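Local coordinates for periplasmic divalent cation tolerance protein (Synechococcus elongatus, PDB 6GDX), which belongs to the trimeric, PII-like CutA family, for which copper binding is generally assigned, but more probably carries or signals through a small molecule than confers heavy-metal tolerance, at residues B[47-52]-B[98-103]; B[56-61]-B[94-99]. All coordinates share one frame; numbering follows the deposited sequence.

How the contacts relate
In CutA two helices share one face of an antiparallel sheet. From the N terminus, strand 33-40 leads into helix 43-55, whose middle supplies residues 47-52; residues 56-61 then turn the chain into strand 61-73. Strands 61-73 and 76-90 follow, and the chain enters helix 91-104, where both contacts close. Contact 2, between 56-61 and 94-99, closes the shorter loop and nests inside the longer one closed by contact 1, between 47-52 and 98-103. The order reverses along the antiparallel helix pair, and Gln-98 and Gln-99 belong to both contacts. The indole of Trp-100 joins contact 1 to contact 2, its CG lying 3.4 Å from Leu-58 CD1.

Contact 1: residues B[47-52]-B[98-103]; sequences QQLAQA and QQWLQS
Trp-100 reaches across the gap between two helices with the six-membered part of its indole, overlapping Leu-49 and Ala-52 one turn apart on the facing helix. CG stands anti to the backbone N (chi1 179°), which sends the ring outward from helix 91-104 so that the far end of its six-membered ring touches. Ala-52 CB meets the rim in the ring plane, 3.7 Å from Trp-100 CZ2. Leu-49 CD1 comes in from above the ring plane at the rim, 3.7 Å from Trp-100 CH2, the two side chains running antiparallel past one another. The same CH2 lies 3.7 Å from Leu-49 O, a backbone atom near the ring plane. This is the helix pair of a ferredoxin-like fold, both members lying on one face of the antiparallel sheet; the short segments run at 141° to each other and their axes come no closer than 12.1 Å, a separation that the large indole spans. Nearer the sheet, Leu-101 crosses Leu-49 at about a right angle, and their CD2 methyls meet at 4.0 Å. Leu-49 also packs on Val-40 and Met-85, and Leu-101 on Leu-36. Within helix 91-104, Ser-103 OG donates to Trp-100 O at 2.9 Å, tilted 16° from the carbonyl plane.

Contact 2: residues B[56-61]-B[94-99]; sequences AGLAAC and LDALQQ
With CG beside the backbone N and opposite the carbonyl carbon (chi1 -70°), Leu-58 lays CD2 against helix 91-104, while Leu-97 turns its own CG beside its carbonyl carbon (chi1 174°) and brings CD1 up to Leu-58 CB. The setting is the helix-to-strand connection of the ferredoxin-like fold: helix 43-55 ends in a Schellman motif, in which Gly-57 takes up a positive phi of 77°, and the next residue, Leu-58, is directed at the second helix. Root and tip of this side chain have different partners. Close to the backbone, Leu-58 CB rests against Leu-97 CD1 at 3.9 Å; farther out, Leu-58 CD2 sits beside the helix backbone, 3.7 Å from Ala-96 CB and 3.8 Å from Leu-97 N. The backbones draw near as well, the CA atoms of Leu-58 and Leu-97 being 5.5 Å apart. Leu-97 continues inward onto Leu-36, Phe-87 and Thr-89 of the sheet, so the buried apolar layer runs from the turn through the helix to the strands. Thr-89 OG1 hydrogen-bonds to Leu-58 O, giving this carbonyl a polar partner beside the apolar side chains. The same oxygen, Leu-58 O, lies 4.1 Å from the methyl CD2 of Leu-97.

Contact 1: residues B[47-52]-B[98-103]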
ATOM      1  N   GLN B  47     -16.436   3.010   7.155  1.00  9.73           N
ATOM      2  CA  GLN B  47     -17.125   1.753   7.452  1.00 10.14           C
ATOM      3  C   GLN B  47     -18.409   1.647   6.597  1.00 10.72           C
ATOM      4  O   GLN B  47     -18.714   0.600   6.059  1.00 11.32           O
ATOM      5  CB  GLN B  47     -17.460   1.687   8.946  1.00 10.77           C
ATOM      6  CG  GLN B  47     -16.259   1.523   9.831  1.00 10.80           C
ATOM      7  CD  GLN B  47     -16.569   1.678  11.294  1.00 12.03           C
ATOM      8  OE1 GLN B  47     -17.536   2.360  11.673  1.00 13.64           O
ATOM      9  NE2 GLN B  47     -15.756   1.058  12.144  1.00 12.92           N
ATOM     10  N   GLN B  48     -19.139   2.739   6.489  1.00 11.15           N
ATOM     11  CA  GLN B  48     -20.368   2.744   5.732  1.00 12.03           C
ATOM     12  C   GLN B  48     -20.126   2.542   4.246  1.00 11.81           C
ATOM     13  O   GLN B  48     -20.859   1.782   3.568  1.00 12.53           O
ATOM     14  CB  GLN B  48     -21.144   4.023   6.019  1.00 14.27           C
ATOM     15  CG  GLN B  48     -21.722   4.016   7.441  1.00 17.99           C
ATOM     16  CD  GLN B  48     -22.548   5.239   7.796  1.00 23.72           C
ATOM     17  OE1 GLN B  48     -22.773   6.118   6.966  1.00 30.39           O
ATOM     18  NE2 GLN B  48     -23.022   5.291   9.043  1.00 26.17           N
ATOM     19  N   LEU B  49     -19.113   3.214   3.711  1.00 10.84           N
ATOM     20  CA  LEU B  49     -18.824   3.099   2.281  1.00 10.78           C
ATOM     21  C   LEU B  49     -18.320   1.702   1.959  1.00 10.02           C
ATOM     22  O   LEU B  49     -18.680   1.135   0.932  1.00 11.31           O
ATOM     23  CB  LEU B  49     -17.808   4.146   1.874  1.00 11.29           C
ATOM     24  CG  LEU B  49     -17.562   4.378   0.398  1.00 12.80           C
ATOM     25  CD1 LEU B  49     -18.813   4.925  -0.261  1.00 14.41           C
ATOM     26  CD2 LEU B  49     -16.384   5.326   0.195  1.00 13.25           C
ATOM     27  N   ALA B  50     -17.465   1.166   2.832  1.00  9.86           N
ATOM     28  CA  ALA B  50     -16.942  -0.170   2.617  1.00 10.51           C
ATOM     29  C   ALA B  50     -18.066  -1.200   2.597  1.00 10.66           C
ATOM     30  O   ALA B  50     -18.130  -2.053   1.716  1.00 11.54           O
ATOM     31  CB  ALA B  50     -15.941  -0.505   3.688  1.00 10.78           C
ATOM     32  N   GLN B  51     -18.930  -1.129   3.601  1.00 10.91           N
ATOM     33  CA  GLN B  51     -20.047  -2.063   3.684  1.00 11.66           C
ATOM     34  C   GLN B  51     -20.923  -1.970   2.440  1.00 11.21           C
ATOM     35  O   GLN B  51     -21.339  -2.995   1.879  1.00 12.00           O
ATOM     36  CB  GLN B  51     -20.865  -1.743   4.929  1.00 14.35           C
ATOM     37  CG  GLN B  51     -22.100  -2.611   5.093  1.00 17.92           C
ATOM     38  CD  GLN B  51     -21.801  -3.908   5.782  1.00 23.17           C
ATOM     39  OE1 GLN B  51     -20.790  -4.042   6.480  1.00 28.79           O
ATOM     40  NE2 GLN B  51     -22.690  -4.879   5.614  1.00 29.23           N
ATOM     41  N   ALA B  52     -21.212  -0.756   2.007  1.00 11.56           N
ATOM     42  CA  ALA B  52     -22.084  -0.556   0.869  1.00 12.02           C
ATOM     43  C   ALA B  52     -21.477  -1.105  -0.410  1.00 11.66           C
ATOM     44  O   ALA B  52     -22.178  -1.667  -1.284  1.00 12.31           O
ATOM     45  CB  ALA B  52     -22.459   0.919   0.725  1.00 13.08           C
ATOM     46  N   GLN B  98     -15.793   2.660  -9.689  1.00 12.73           N
ATOM     47  CA  GLN B  98     -15.429   4.092  -9.779  0.50 14.01           C
ATOM     48  C   GLN B  98     -16.663   4.966 -10.011  1.00 14.30           C
ATOM     49  O   GLN B  98     -16.804   6.030  -9.389  1.00 15.60           O
ATOM     50  CB  GLN B  98     -14.361   4.323 -10.868  0.50 16.05           C
ATOM     51  CG  GLN B  98     -14.114   5.777 -11.278  0.50 17.84           C
ATOM     52  CD  GLN B  98     -13.828   6.693 -10.109  0.50 19.74           C
ATOM     53  OE1 GLN B  98     -13.327   6.267  -9.068  0.50 20.92           O
ATOM     54  NE2 GLN B  98     -14.136   7.970 -10.278  0.50 21.55           N
ATOM     55  N   GLN B  99     -17.549   4.510 -10.888  1.00 14.51           N
ATOM     56  CA  GLN B  99     -18.784   5.248 -11.185  1.00 15.98           C
ATOM     57  C   GLN B  99     -19.666   5.342  -9.945  1.00 15.46           C
ATOM     58  O   GLN B  99     -20.212   6.408  -9.636  1.00 17.81           O
ATOM     59  CB  GLN B  99     -19.557   4.560 -12.310  1.00 17.37           C
ATOM     60  N   TRP B 100     -19.762   4.243  -9.203  1.00 13.92           N
ATOM     61  CA  TRP B 100     -20.534   4.209  -7.972  1.00 13.89           C
ATOM     62  C   TRP B 100     -19.927   5.131  -6.936  1.00 14.78           C
ATOM     63  O   TRP B 100     -20.646   5.884  -6.267  1.00 15.75           O
ATOM     64  CB  TRP B 100     -20.606   2.771  -7.485  1.00 14.17           C
ATOM     65  CG  TRP B 100     -21.324   2.494  -6.254  1.00 14.27           C
ATOM     66  CD1 TRP B 100     -22.642   2.168  -6.114  1.00 15.60           C
ATOM     67  CD2 TRP B 100     -20.738   2.402  -4.968  1.00 14.30           C
ATOM     68  NE1 TRP B 100     -22.910   1.920  -4.801  1.00 16.05           N
ATOM     69  CE2 TRP B 100     -21.750   2.054  -4.081  1.00 14.99           C
ATOM     70  CE3 TRP B 100     -19.427   2.585  -4.479  1.00 14.36           C
ATOM     71  CZ2 TRP B 100     -21.510   1.880  -2.719  1.00 16.16           C
ATOM     72  CZ3 TRP B 100     -19.190   2.414  -3.144  1.00 16.23           C
ATOM     73  CH2 TRP B 100     -20.225   2.092  -2.269  1.00 15.97           C
ATOM     74  N   LEU B 101     -18.598   5.149  -6.841  1.00 15.04           N
ATOM     75  CA  LEU B 101     -17.927   6.140  -5.977  1.00 15.98           C
ATOM     76  C   LEU B 101     -18.217   7.587  -6.357  1.00 15.73           C
ATOM     77  O   LEU B 101     -18.342   8.444  -5.435  1.00 17.78           O
ATOM     78  CB  LEU B 101     -16.422   5.892  -5.961  1.00 16.80           C
ATOM     79  CG  LEU B 101     -16.048   4.622  -5.229  1.00 16.30           C
ATOM     80  CD1 LEU B 101     -14.596   4.308  -5.498  1.00 16.99           C
ATOM     81  CD2 LEU B 101     -16.254   4.735  -3.736  1.00 16.17           C
ATOM     82  N   GLN B 102     -18.426   7.880  -7.644  1.00 18.19           N
ATOM     83  CA  GLN B 102     -18.782   9.233  -8.097  1.00 21.23           C
ATOM     84  C   GLN B 102     -20.030   9.722  -7.352  1.00 22.47           C
ATOM     85  O   GLN B 102     -20.126  10.901  -6.995  1.00 29.34           O
ATOM     86  CB  GLN B 102     -19.020   9.293  -9.622  1.00 22.85           C
ATOM     87  N   SER B 103     -20.963   8.811  -7.075  1.00 20.11           N
ATOM     88  CA  SER B 103     -22.215   9.146  -6.398  1.00 21.47           C
ATOM     89  C   SER B 103     -22.210   8.954  -4.894  1.00 19.82           C
ATOM     90  O   SER B 103     -22.933   9.650  -4.202  1.00 24.95           O
ATOM     91  CB  SER B 103     -23.386   8.330  -6.982  1.00 26.10           C
ATOM     92  OG  SER B 103     -23.282   6.951  -6.703  1.00 30.64           O
TER

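Contact 2: residues B[56-61]-B[94-99]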
ATOM      1  N   ALA B  56     -23.096  -4.251  -2.633  1.00 12.98           N
ATOM      2  CA  ALA B  56     -23.431  -4.080  -4.032  1.00 14.29           C
ATOM      3  C   ALA B  56     -22.650  -4.964  -4.993  1.00 13.34           C
ATOM      4  O   ALA B  56     -22.847  -4.871  -6.209  1.00 13.74           O
ATOM      5  CB  ALA B  56     -23.249  -2.615  -4.399  1.00 15.86           C
ATOM      6  N   GLY B  57     -21.734  -5.776  -4.470  1.00 12.54           N
ATOM      7  CA  GLY B  57     -20.948  -6.649  -5.321  1.00 12.18           C
ATOM      8  C   GLY B  57     -19.824  -5.993  -6.084  1.00 11.77           C
ATOM      9  O   GLY B  57     -19.343  -6.559  -7.062  1.00 12.41           O
ATOM     10  N   LEU B  58     -19.415  -4.805  -5.656  1.00 11.24           N
ATOM     11  CA  LEU B  58     -18.407  -4.011  -6.368  1.00 11.24           C
ATOM     12  C   LEU B  58     -16.976  -4.261  -5.886  1.00 10.38           C
ATOM     13  O   LEU B  58     -16.019  -3.923  -6.587  1.00 11.42           O
ATOM     14  CB  LEU B  58     -18.756  -2.539  -6.287  1.00 11.52           C
ATOM     15  CG  LEU B  58     -19.983  -2.200  -7.129  1.00 13.43           C
ATOM     16  CD1 LEU B  58     -20.479  -0.803  -6.756  1.00 15.18           C
ATOM     17  CD2 LEU B  58     -19.691  -2.328  -8.609  1.00 14.41           C
ATOM     18  N   ALA B  59     -16.841  -4.832  -4.694  1.00 10.23           N
ATOM     19  CA  ALA B  59     -15.535  -5.168  -4.130  1.00 10.51           C
ATOM     20  C   ALA B  59     -15.703  -6.416  -3.305  1.00 10.41           C
ATOM     21  O   ALA B  59     -16.758  -6.611  -2.669  1.00 11.21           O
ATOM     22  CB  ALA B  59     -14.964  -4.043  -3.278  1.00 11.87           C
ATOM     23  N   ALA B  60     -14.708  -7.295  -3.300  1.00 10.06           N
ATOM     24  CA  ALA B  60     -14.738  -8.487  -2.468  1.00 10.52           C
ATOM     25  C   ALA B  60     -14.369  -8.244  -1.035  1.00  9.70           C
ATOM     26  O   ALA B  60     -14.827  -8.926  -0.102  1.00 10.91           O
ATOM     27  CB  ALA B  60     -13.811  -9.539  -3.051  1.00 11.56           C
ATOM     28  N   CYS B  61     -13.459  -7.291  -0.845  1.00  9.55           N
ATOM     29  CA  CYS B  61     -12.928  -6.902   0.463  0.60  9.40           C
ATOM     30  C   CYS B  61     -12.609  -5.419   0.373  1.00  9.00           C
ATOM     31  O   CYS B  61     -12.150  -4.959  -0.682  1.00  9.45           O
ATOM     32  CB  CYS B  61     -11.655  -7.675   0.831  0.60  9.32           C
ATOM     33  SG  CYS B  61     -10.898  -7.126   2.372  0.60 11.69           S
ATOM     34  N   LEU B  94     -14.182  -2.689 -12.104  1.00 11.87           N
ATOM     35  CA  LEU B  94     -13.472  -1.479 -11.702  1.00 12.20           C
ATOM     36  C   LEU B  94     -14.190  -0.215 -12.171  1.00 12.27           C
ATOM     37  O   LEU B  94     -14.358   0.736 -11.409  1.00 12.49           O
ATOM     38  CB  LEU B  94     -12.057  -1.503 -12.243  1.00 11.95           C
ATOM     39  CG  LEU B  94     -11.176  -0.322 -11.846  1.00 11.84           C
ATOM     40  CD1 LEU B  94     -10.934  -0.284 -10.351  1.00 12.12           C
ATOM     41  CD2 LEU B  94      -9.875  -0.370 -12.636  1.00 11.90           C
ATOM     42  N   ASP B  95     -14.660  -0.199 -13.415  1.00 12.81           N
ATOM     43  CA  ASP B  95     -15.341   0.971 -13.921  0.50 14.08           C
ATOM     44  C   ASP B  95     -16.641   1.224 -13.115  1.00 13.99           C
ATOM     45  O   ASP B  95     -16.936   2.348 -12.741  1.00 14.06           O
ATOM     46  CB  ASP B  95     -15.580   0.804 -15.435  0.50 13.99           C
ATOM     47  CG  ASP B  95     -16.002   2.080 -16.122  0.50 15.21           C
ATOM     48  OD1 ASP B  95     -17.212   2.323 -16.169  0.50 17.75           O
ATOM     49  OD2 ASP B  95     -15.141   2.798 -16.670  0.50 17.26           O
ATOM     50  N   ALA B  96     -17.420   0.157 -12.869  1.00 12.91           N
ATOM     51  CA  ALA B  96     -18.665   0.285 -12.093  1.00 13.24           C
ATOM     52  C   ALA B  96     -18.373   0.764 -10.677  1.00 12.26           C
ATOM     53  O   ALA B  96     -19.112   1.587 -10.115  1.00 12.90           O
ATOM     54  CB  ALA B  96     -19.454  -1.016 -12.049  1.00 13.73           C
ATOM     55  N   LEU B  97     -17.282   0.270 -10.068  1.00 11.41           N
ATOM     56  CA  LEU B  97     -16.919   0.720  -8.738  1.00 11.62           C
ATOM     57  C   LEU B  97     -16.603   2.212  -8.744  1.00 11.63           C
ATOM     58  O   LEU B  97     -17.090   2.956  -7.878  1.00 12.77           O
ATOM     59  CB  LEU B  97     -15.749  -0.103  -8.190  1.00 11.70           C
ATOM     60  CG  LEU B  97     -15.172   0.377  -6.852  1.00 11.73           C
ATOM     61  CD1 LEU B  97     -16.156   0.300  -5.713  1.00 12.09           C
ATOM     62  CD2 LEU B  97     -13.935  -0.437  -6.507  1.00 11.62           C
ATOM     63  N   GLN B  98     -15.793   2.660  -9.689  1.00 12.73           N
ATOM     64  CA  GLN B  98     -15.429   4.092  -9.779  0.50 14.01           C
ATOM     65  C   GLN B  98     -16.663   4.966 -10.011  1.00 14.30           C
ATOM     66  O   GLN B  98     -16.804   6.030  -9.389  1.00 15.60           O
ATOM     67  CB  GLN B  98     -14.361   4.323 -10.868  0.50 16.05           C
ATOM     68  CG  GLN B  98     -14.114   5.777 -11.278  0.50 17.84           C
ATOM     69  CD  GLN B  98     -13.828   6.693 -10.109  0.50 19.74           C
ATOM     70  OE1 GLN B  98     -13.327   6.267  -9.068  0.50 20.92           O
ATOM     71  NE2 GLN B  98     -14.136   7.970 -10.278  0.50 21.55           N
ATOM     72  N   GLN B  99     -17.549   4.510 -10.888  1.00 14.51           N
ATOM     73  CA  GLN B  99     -18.784   5.248 -11.185  1.00 15.98           C
ATOM     74  C   GLN B  99     -19.666   5.342  -9.945  1.00 15.46           C
ATOM     75  O   GLN B  99     -20.212   6.408  -9.636  1.00 17.81           O
ATOM     76  CB  GLN B  99     -19.557   4.560 -12.310  1.00 17.37           C
TER